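Local coordinates for protein RmpA (Streptococcus mutans, PDB 3BJV) that probably acts as the IIA component of an ascorbate phosphotransferase system, passing on a phosphoryl group so that the substrate is phosphorylated as it is taken up, at residues V26-T31 with V83-P88; V99-A104 with P117-L122; E130-C135 with E139-M144. One frame throughout, in Å; residues are numbered along the deposited sequence.

Contact 1: residues V26-T31 with V83-P88; sequences VKLSVT and VTLTEP
Val83 of strand 79-85 pushes its two methyls against Leu28 and Ser29 of helix 22-36, one of the helix-on-sheet interfaces of this three-layer alpha/beta sandwich. The local axes of 26-31 and 83-85 come within 8.9 Å and run at 153°, so helix and strand are roughly antiparallel. The Val83 CB aims at the helix and lies 4.3 Å from Ser29 CB. From there the side chain forks. With CG1 roughly anti to the backbone N (chi1 155°), CG2 is left beside that N, against the helix. Val83 CG2 touches the helix backbone itself, 3.4 Å from Leu28 O and 3.7 Å from Ser29 CA. CG1 takes the other branch and reaches Leu28 CB more loosely, at 4.4 Å. A second, lighter touch follows along the strand, where Leu85 starts off past the helix but swings its tip back, so that Leu85 CD2 meets Leu28 CD1 at 4.3 Å. Leu28 thus lies over both residues on this face of the strand, with its CB near Val83 and one terminal methyl near Leu85. It also rests on Leu17 of the neighbouring strand 13-17 and on Ala19. The contact is apolar across the gap, yet Ser29 brings a hydroxyl into buried surroundings beside Leu100 and Ala102. The helix deals with that polar group internally, while its carbonyl Ser29 O accepts a bond from Ser81 OG on the strand side. Ser29 OG lies between its own N and carbonyl carbon and folds back along the helix. It bonds Val26 O at 3.2 Å, tilted 23° from the carbonyl plane and on the same face of that plane as the second donor, Ser29 N.

Contact 2: residues V99-A104 with P117-L122; sequences VLLALA and PQIIAL
This is a buried, wholly apolar contact between the central strand region 99-104 and helix 108-123, made by Leu101 and Leu103 on one side and Ile119 and Leu122 on the other. The backbones stay well apart, with the nearest CA pair, Leu101 and Ile119, 8.1 Å from each other, and branched side chains bridge the gap. Leu101 and Ile119 each take part in two of the three touches. The CG of Leu101 lies anti to the backbone N, which carries the fork out toward the helix, and the two methyls then go to different residues. Leu101 CD1 meets Leu122 CD2 at 3.8 Å, while Leu101 CD2 lies 4.2 Å from Ile119 CG1. Ile119 and Leu122 stand three residues apart on the helix, so they share the face turned to the strand and receive the fork between them. Strand 96-104 leads directly along the chain into this helix, so the contact closes a strand-to-helix connection and lays the helix on the sheet as an outer layer of the alpha/beta sandwich. Ile119 also serves a second strand residue. Its CG1, beside the backbone N at a chi1 of -72°, passes Leu101 and delivers CD1 to Leu103 CD2, 4.0 Å away. The side chains meet at a slant, methyl against methyl or methylene. Phe80 of the neighbouring strand 79-85 packs against Leu101, Leu103 and Ile119, and Leu103 is also touched by Ala115 and His111 farther back on the helix. The same helix contributes to the dimer, where Ile120 packs on Ile120 of the second subunit.

Contact 3: residues E130-C135 with E139-M144; sequences ERLVNC and EEVLAM
Cys135, just past the end of helix 128-133, and Glu140, in the first turn of helix 138-147, bring their CA atoms to 5.8 Å as the chain turns from one helix into the next. Cys135 N still bonds back to Leu132 O at 3.2 Å, which carries the hydrogen bonding past the last helical residue. These are two consecutive helices joined by a short turn and packed through mostly apolar side chains, part of the helical layer beside the sheet. Cys135 points its side chain into the gap, where SG lies 3.7 Å from Glu140 CB and 3.8 Å from Val141 CG2. Met144 fills the space farther along. Its chain bends at the thioether (chi3 67°) and brings CE to 3.6 Å from Leu132 CG, with SD 3.8 Å from Leu132 CD2. That same CE lies over one face of the Arg131 guanidinium, whose NH2 forms a salt bridge with Glu147 while NH1 bonds Asp126 O. Glu140 OE2 turns back to Thr137 OG1 in the connecting turn. Beneath the pair of helices, Leu132 rests on Val99 of strand 96-104 and on Phe123, Met144 packs on Leu122 of helix 108-123, and Val141 meets Ile13 and Leu15 of strand 13-17.

The three contacts follow one another in series along the chain. Between centres, contacts 1 and 2, like contacts 2 and 3, are about 13 Å apart, and contacts 1 and 3 about 15 Å. Contacts 1 and 2 share the mixed sheet, whose antiparallel neighbours 79-85 and 96-104 are probably hydrogen-bonded through Val83 O and Leu100 N at 2.7 Å. Leu100 and Ala102 face Ser29, while Leu101 and Leu103 face helix 108-123, so helices 22-36 and 108-123 lie on opposite faces of the sheet and give the three layers. Contact 3 adds the last two helices beside helix 108-123, with Met144 CB 4.1 Å from Leu122 CD1 and Leu132 O 3.5 Å from Thr84 CG2.

Contact 1: residues V26-T31 with V83-P88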
loop_
_atom_site.group_PDB
_atom_site.type_symbol
_atom_site.label_atom_id
_atom_site.label_comp_id
_atom_site.label_asym_id
_atom_site.label_seq_id
_atom_site.Cartn_x
_atom_site.Cartn_y
_atom_site.Cartn_z
ATOM N N VAL A 26 -1.638 10.035 -17.689
ATOM C CA VAL A 26 -1.046 10.562 -16.473
ATOM C C VAL A 26 -1.279 12.071 -16.355
ATOM O O VAL A 26 -1.667 12.539 -15.308
ATOM C CB VAL A 26 0.453 10.162 -16.361
ATOM C CG1 VAL A 26 1.146 10.927 -15.231
ATOM C CG2 VAL A 26 0.535 8.680 -16.137
ATOM N N LYS A 27 -1.062 12.826 -17.421
ATOM C CA LYS A 27 -1.368 14.261 -17.390
ATOM C C LYS A 27 -2.833 14.546 -16.926
ATOM O O LYS A 27 -3.095 15.421 -16.093
ATOM C CB LYS A 27 -1.144 14.859 -18.788
ATOM C CG LYS A 27 -1.396 16.386 -18.844
ATOM C CD LYS A 27 -1.616 16.809 -20.292
ATOM C CE LYS A 27 -3.071 17.063 -20.567
ATOM N NZ LYS A 27 -3.321 17.168 -22.003
ATOM N N LEU A 28 -3.767 13.828 -17.524
ATOM C CA LEU A 28 -5.168 13.990 -17.223
ATOM C C LEU A 28 -5.485 13.756 -15.766
ATOM O O LEU A 28 -6.413 14.371 -15.249
ATOM C CB LEU A 28 -5.998 13.028 -18.053
ATOM C CG LEU A 28 -6.013 13.287 -19.550
ATOM C CD1 LEU A 28 -6.751 12.145 -20.174
ATOM C CD2 LEU A 28 -6.641 14.670 -19.967
ATOM N N SER A 29 -4.747 12.866 -15.101
ATOM C CA SER A 29 -5.121 12.517 -13.735
ATOM C C SER A 29 -4.586 13.519 -12.692
ATOM O O SER A 29 -5.068 13.624 -11.579
ATOM C CB SER A 29 -4.780 11.035 -13.415
ATOM O OG SER A 29 -3.384 10.796 -13.297
ATOM N N VAL A 30 -3.597 14.291 -13.080
ATOM C CA VAL A 30 -2.886 15.143 -12.121
ATOM C C VAL A 30 -3.306 16.604 -12.276
ATOM O O VAL A 30 -3.211 17.396 -11.345
ATOM C CB VAL A 30 -1.350 14.998 -12.340
ATOM C CG1 VAL A 30 -0.595 16.157 -11.677
ATOM C CG2 VAL A 30 -0.888 13.615 -11.828
ATOM N N THR A 31 -3.728 16.941 -13.489
ATOM C CA THR A 31 -4.141 18.268 -13.840
ATOM C C THR A 31 -5.214 18.781 -12.891
ATOM O O THR A 31 -5.105 19.876 -12.392
ATOM C CB THR A 31 -4.620 18.278 -15.293
ATOM O OG1 THR A 31 -3.496 18.549 -16.123
ATOM C CG2 THR A 31 -5.695 19.361 -15.493
ATOM N N VAL A 83 -9.910 9.578 -12.783
ATOM C CA VAL A 83 -10.111 9.776 -14.203
ATOM C C VAL A 83 -10.421 8.376 -14.776
ATOM O O VAL A 83 -9.740 7.408 -14.412
ATOM C CB VAL A 83 -8.812 10.341 -14.844
ATOM C CG1 VAL A 83 -8.724 10.004 -16.357
ATOM C CG2 VAL A 83 -8.654 11.876 -14.602
ATOM N N THR A 84 -11.415 8.269 -15.664
ATOM C CA THR A 84 -11.678 7.030 -16.415
ATOM C C THR A 84 -11.501 7.336 -17.893
ATOM O O THR A 84 -11.844 8.405 -18.338
ATOM C CB THR A 84 -13.103 6.526 -16.212
ATOM O OG1 THR A 84 -14.032 7.541 -16.590
ATOM C CG2 THR A 84 -13.365 6.112 -14.723
ATOM N N LEU A 85 -10.886 6.427 -18.622
ATOM C CA LEU A 85 -10.679 6.526 -20.081
ATOM C C LEU A 85 -11.758 5.745 -20.872
ATOM O O LEU A 85 -12.348 4.763 -20.357
ATOM C CB LEU A 85 -9.272 5.963 -20.449
ATOM C CG LEU A 85 -8.114 6.638 -19.712
ATOM C CD1 LEU A 85 -6.921 5.904 -19.980
ATOM C CD2 LEU A 85 -7.915 8.056 -20.230
ATOM N N THR A 86 -11.943 6.122 -22.143
ATOM C CA THR A 86 -12.901 5.424 -22.992
ATOM C C THR A 86 -12.310 4.138 -23.595
ATOM O O THR A 86 -13.048 3.190 -23.907
ATOM C CB THR A 86 -13.468 6.349 -24.068
ATOM O OG1 THR A 86 -12.389 6.962 -24.786
ATOM C CG2 THR A 86 -14.375 7.460 -23.404
ATOM N N GLU A 87 -10.979 4.112 -23.737
ATOM C CA GLU A 87 -10.216 2.934 -24.112
ATOM C C GLU A 87 -9.024 2.873 -23.201
ATOM O O GLU A 87 -8.523 3.913 -22.816
ATOM C CB GLU A 87 -9.682 3.130 -25.503
ATOM C CG GLU A 87 -10.767 3.005 -26.484
ATOM C CD GLU A 87 -10.575 3.933 -27.631
ATOM O OE1 GLU A 87 -9.489 3.811 -28.287
ATOM O OE2 GLU A 87 -11.521 4.774 -27.837
ATOM N N PRO A 88 -8.565 1.660 -22.851
ATOM C CA PRO A 88 -7.292 1.486 -22.161
ATOM C C PRO A 88 -6.089 2.076 -22.890
ATOM O O PRO A 88 -6.153 2.281 -24.094
ATOM C CB PRO A 88 -7.158 -0.049 -22.034
ATOM C CG PRO A 88 -8.219 -0.620 -22.951
ATOM C CD PRO A 88 -9.296 0.390 -23.000
#

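Contact 2: residues V99-A104 with P117-L122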
loop_
_atom_site.group_PDB
_atom_site.type_symbol
_atom_site.label_atom_id
_atom_site.label_comp_id
_atom_site.label_asym_id
_atom_site.label_seq_id
_atom_site.Cartn_x
_atom_site.Cartn_y
_atom_site.Cartn_z
ATOM N N VAL A 99 -8.522 3.086 -15.625
ATOM C CA VAL A 99 -8.936 3.968 -14.519
ATOM C C VAL A 99 -7.699 4.513 -13.809
ATOM O O VAL A 99 -6.806 3.745 -13.447
ATOM C CB VAL A 99 -9.868 3.269 -13.497
ATOM C CG1 VAL A 99 -10.434 4.274 -12.508
ATOM C CG2 VAL A 99 -11.000 2.508 -14.203
ATOM N N LEU A 100 -7.650 5.836 -13.613
ATOM C CA LEU A 100 -6.513 6.445 -12.922
ATOM C C LEU A 100 -6.947 7.223 -11.682
ATOM O O LEU A 100 -7.804 8.106 -11.739
ATOM C CB LEU A 100 -5.620 7.287 -13.861
ATOM C CG LEU A 100 -5.140 6.554 -15.089
ATOM C CD1 LEU A 100 -5.945 7.017 -16.294
ATOM C CD2 LEU A 100 -3.686 6.861 -15.305
ATOM N N LEU A 101 -6.384 6.831 -10.550
ATOM C CA LEU A 101 -6.622 7.506 -9.315
ATOM C C LEU A 101 -5.273 8.088 -8.821
ATOM O O LEU A 101 -4.452 7.369 -8.241
ATOM C CB LEU A 101 -7.283 6.563 -8.311
ATOM C CG LEU A 101 -8.221 7.175 -7.256
ATOM C CD1 LEU A 101 -9.084 6.055 -6.607
ATOM C CD2 LEU A 101 -7.403 7.916 -6.188
ATOM N N ALA A 102 -5.039 9.363 -9.134
ATOM C CA ALA A 102 -3.828 10.065 -8.723
ATOM C C ALA A 102 -3.898 10.414 -7.257
ATOM O O ALA A 102 -4.947 10.716 -6.708
ATOM C CB ALA A 102 -3.630 11.280 -9.507
ATOM N N LEU A 103 -2.747 10.402 -6.636
ATOM C CA LEU A 103 -2.658 10.424 -5.219
ATOM C C LEU A 103 -1.685 11.534 -4.907
ATOM O O LEU A 103 -0.560 11.518 -5.457
ATOM C CB LEU A 103 -2.059 9.054 -4.812
ATOM C CG LEU A 103 -1.463 8.727 -3.433
ATOM C CD1 LEU A 103 -2.251 9.482 -2.309
ATOM C CD2 LEU A 103 -1.561 7.208 -3.245
ATOM N N ALA A 104 -2.069 12.472 -4.038
ATOM C CA ALA A 104 -1.083 13.362 -3.395
ATOM C C ALA A 104 -1.052 13.210 -1.880
ATOM O O ALA A 104 -2.033 13.606 -1.212
ATOM C CB ALA A 104 -1.338 14.830 -3.766
ATOM N N PRO A 117 -5.236 2.007 1.935
ATOM C CA PRO A 117 -6.439 1.307 2.352
ATOM C C PRO A 117 -7.755 1.813 1.682
ATOM O O PRO A 117 -8.648 1.013 1.413
ATOM C CB PRO A 117 -6.493 1.612 3.845
ATOM C CG PRO A 117 -5.177 2.048 4.251
ATOM C CD PRO A 117 -4.505 2.584 3.092
ATOM N N GLN A 118 -7.892 3.113 1.431
ATOM C CA GLN A 118 -9.139 3.645 0.868
ATOM C C GLN A 118 -9.233 3.338 -0.597
ATOM O O GLN A 118 -10.316 3.094 -1.124
ATOM C CB GLN A 118 -9.213 5.155 1.044
ATOM C CG GLN A 118 -9.631 5.595 2.448
ATOM C CD GLN A 118 -9.624 7.090 2.577
ATOM O OE1 GLN A 118 -8.589 7.726 2.910
ATOM N NE2 GLN A 118 -10.764 7.682 2.313
ATOM N N ILE A 119 -8.082 3.357 -1.260
ATOM C CA ILE A 119 -8.000 3.042 -2.672
ATOM C C ILE A 119 -8.320 1.554 -2.899
ATOM O O ILE A 119 -9.105 1.224 -3.811
ATOM C CB ILE A 119 -6.647 3.466 -3.252
ATOM C CG1 ILE A 119 -6.620 5.002 -3.329
ATOM C CG2 ILE A 119 -6.367 2.774 -4.616
ATOM C CD1 ILE A 119 -5.206 5.639 -3.408
ATOM N N ILE A 120 -7.758 0.685 -2.053
ATOM C CA ILE A 120 -7.997 -0.724 -2.228
ATOM C C ILE A 120 -9.450 -1.154 -1.907
ATOM O O ILE A 120 -10.034 -1.955 -2.663
ATOM C CB ILE A 120 -6.827 -1.693 -1.722
ATOM C CG1 ILE A 120 -6.701 -1.797 -0.239
ATOM C CG2 ILE A 120 -5.417 -1.314 -2.313
ATOM C CD1 ILE A 120 -5.134 -1.956 0.104
ATOM N N ALA A 121 -10.053 -0.536 -0.885
ATOM C CA ALA A 121 -11.513 -0.671 -0.618
ATOM C C ALA A 121 -12.394 -0.395 -1.855
ATOM O O ALA A 121 -13.281 -1.169 -2.173
ATOM C CB ALA A 121 -11.940 0.254 0.544
ATOM N N LEU A 122 -12.150 0.727 -2.531
ATOM C CA LEU A 122 -12.886 1.089 -3.766
ATOM C C LEU A 122 -12.770 0.000 -4.846
ATOM O O LEU A 122 -13.803 -0.503 -5.350
ATOM C CB LEU A 122 -12.389 2.443 -4.283
ATOM C CG LEU A 122 -13.030 2.989 -5.548
ATOM C CD1 LEU A 122 -14.561 3.168 -5.339
ATOM C CD2 LEU A 122 -12.365 4.365 -5.910
#

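Contact 3: residues E130-C135 with E139-M144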
loop_
_atom_site.group_PDB
_atom_site.type_symbol
_atom_site.label_atom_id
_atom_site.label_comp_id
_atom_site.label_asym_id
_atom_site.label_seq_id
_atom_site.Cartn_x
_atom_site.Cartn_y
_atom_site.Cartn_z
ATOM N N GLU A 130 -15.189 -2.223 -14.115
ATOM C CA GLU A 130 -16.268 -2.120 -15.077
ATOM C C GLU A 130 -17.345 -1.137 -14.632
ATOM O O GLU A 130 -17.997 -0.514 -15.438
ATOM C CB GLU A 130 -16.889 -3.500 -15.257
ATOM C CG GLU A 130 -18.263 -3.542 -15.888
ATOM C CD GLU A 130 -18.781 -5.000 -16.068
ATOM O OE1 GLU A 130 -18.122 -5.816 -16.808
ATOM O OE2 GLU A 130 -19.831 -5.323 -15.464
ATOM N N ARG A 131 -17.573 -1.038 -13.338
ATOM C CA ARG A 131 -18.582 -0.157 -12.847
ATOM C C ARG A 131 -18.043 1.299 -12.902
ATOM O O ARG A 131 -18.739 2.188 -13.395
ATOM C CB ARG A 131 -19.051 -0.595 -11.465
ATOM C CG ARG A 131 -19.806 -1.951 -11.462
ATOM C CD ARG A 131 -19.981 -2.555 -10.008
ATOM N NE ARG A 131 -20.713 -1.607 -9.181
ATOM C CZ ARG A 131 -20.654 -1.513 -7.860
ATOM N NH1 ARG A 131 -19.878 -2.329 -7.153
ATOM N NH2 ARG A 131 -21.393 -0.588 -7.258
ATOM N N LEU A 132 -16.796 1.522 -12.483
ATOM C CA LEU A 132 -16.155 2.866 -12.569
ATOM C C LEU A 132 -16.176 3.482 -13.972
ATOM O O LEU A 132 -16.529 4.659 -14.153
ATOM C CB LEU A 132 -14.735 2.783 -12.022
ATOM C CG LEU A 132 -14.701 2.848 -10.484
ATOM C CD1 LEU A 132 -13.304 2.657 -10.004
ATOM C CD2 LEU A 132 -15.208 4.189 -10.055
ATOM N N VAL A 133 -15.859 2.631 -14.957
ATOM C CA VAL A 133 -15.873 2.944 -16.379
ATOM C C VAL A 133 -17.309 3.284 -16.908
ATOM O O VAL A 133 -17.464 4.099 -17.820
ATOM C CB VAL A 133 -15.098 1.811 -17.175
ATOM C CG1 VAL A 133 -15.294 1.892 -18.667
ATOM C CG2 VAL A 133 -13.575 1.874 -16.885
ATOM N N ASN A 134 -18.346 2.665 -16.360
ATOM C CA ASN A 134 -19.743 3.014 -16.749
ATOM C C ASN A 134 -20.368 4.194 -15.961
ATOM O O ASN A 134 -21.550 4.441 -16.103
ATOM C CB ASN A 134 -20.689 1.805 -16.621
ATOM C CG ASN A 134 -20.424 0.714 -17.680
ATOM O OD1 ASN A 134 -20.033 1.031 -18.828
ATOM N ND2 ASN A 134 -20.678 -0.584 -17.308
ATOM N N CYS A 135 -19.582 4.865 -15.106
ATOM C CA CYS A 135 -20.011 6.055 -14.360
ATOM C C CYS A 135 -19.987 7.253 -15.267
ATOM O O CYS A 135 -18.990 7.483 -15.994
ATOM C CB CYS A 135 -19.106 6.331 -13.141
ATOM S SG CYS A 135 -19.495 5.307 -11.696
ATOM N N GLU A 139 -21.354 12.015 -8.880
ATOM C CA GLU A 139 -22.268 11.419 -7.891
ATOM C C GLU A 139 -22.334 9.886 -7.920
ATOM O O GLU A 139 -22.418 9.243 -6.884
ATOM C CB GLU A 139 -23.691 12.007 -8.020
ATOM C CG GLU A 139 -23.889 13.427 -7.458
ATOM C CD GLU A 139 -22.900 14.479 -8.023
ATOM O OE1 GLU A 139 -22.845 14.689 -9.267
ATOM O OE2 GLU A 139 -22.179 15.111 -7.207
ATOM N N GLU A 140 -22.258 9.309 -9.104
ATOM C CA GLU A 140 -22.193 7.847 -9.260
ATOM C C GLU A 140 -20.969 7.199 -8.670
ATOM O O GLU A 140 -21.099 6.147 -8.046
ATOM C CB GLU A 140 -22.324 7.440 -10.739
ATOM C CG GLU A 140 -23.711 7.590 -11.212
ATOM C CD GLU A 140 -23.860 7.445 -12.722
ATOM O OE1 GLU A 140 -23.358 6.472 -13.329
ATOM O OE2 GLU A 140 -24.543 8.314 -13.292
ATOM N N VAL A 141 -19.796 7.818 -8.897
ATOM C CA VAL A 141 -18.547 7.366 -8.353
ATOM C C VAL A 141 -18.563 7.447 -6.841
ATOM O O VAL A 141 -18.116 6.526 -6.168
ATOM C CB VAL A 141 -17.297 8.172 -8.900
ATOM C CG1 VAL A 141 -16.004 7.810 -8.095
ATOM C CG2 VAL A 141 -17.067 7.900 -10.318
ATOM N N LEU A 142 -19.034 8.568 -6.324
ATOM C CA LEU A 142 -19.181 8.762 -4.867
ATOM C C LEU A 142 -20.169 7.759 -4.261
ATOM O O LEU A 142 -19.932 7.264 -3.164
ATOM C CB LEU A 142 -19.649 10.172 -4.542
ATOM C CG LEU A 142 -18.765 11.337 -4.916
ATOM C CD1 LEU A 142 -19.579 12.602 -4.765
ATOM C CD2 LEU A 142 -17.544 11.372 -4.024
ATOM N N ALA A 143 -21.249 7.402 -4.964
ATOM C CA ALA A 143 -22.071 6.299 -4.426
ATOM C C ALA A 143 -21.223 5.010 -4.243
ATOM O O ALA A 143 -21.272 4.381 -3.171
ATOM C CB ALA A 143 -23.328 6.054 -5.265
ATOM N N MET A 144 -20.403 4.667 -5.232
ATOM C CA MET A 144 -19.391 3.611 -5.047
ATOM C C MET A 144 -18.425 3.795 -3.877
ATOM O O MET A 144 -18.117 2.843 -3.173
ATOM C CB MET A 144 -18.581 3.400 -6.315
ATOM C CG MET A 144 -19.388 2.714 -7.401
ATOM S SD MET A 144 -18.430 2.426 -8.904
ATOM C CE MET A 144 -17.198 1.221 -8.390
#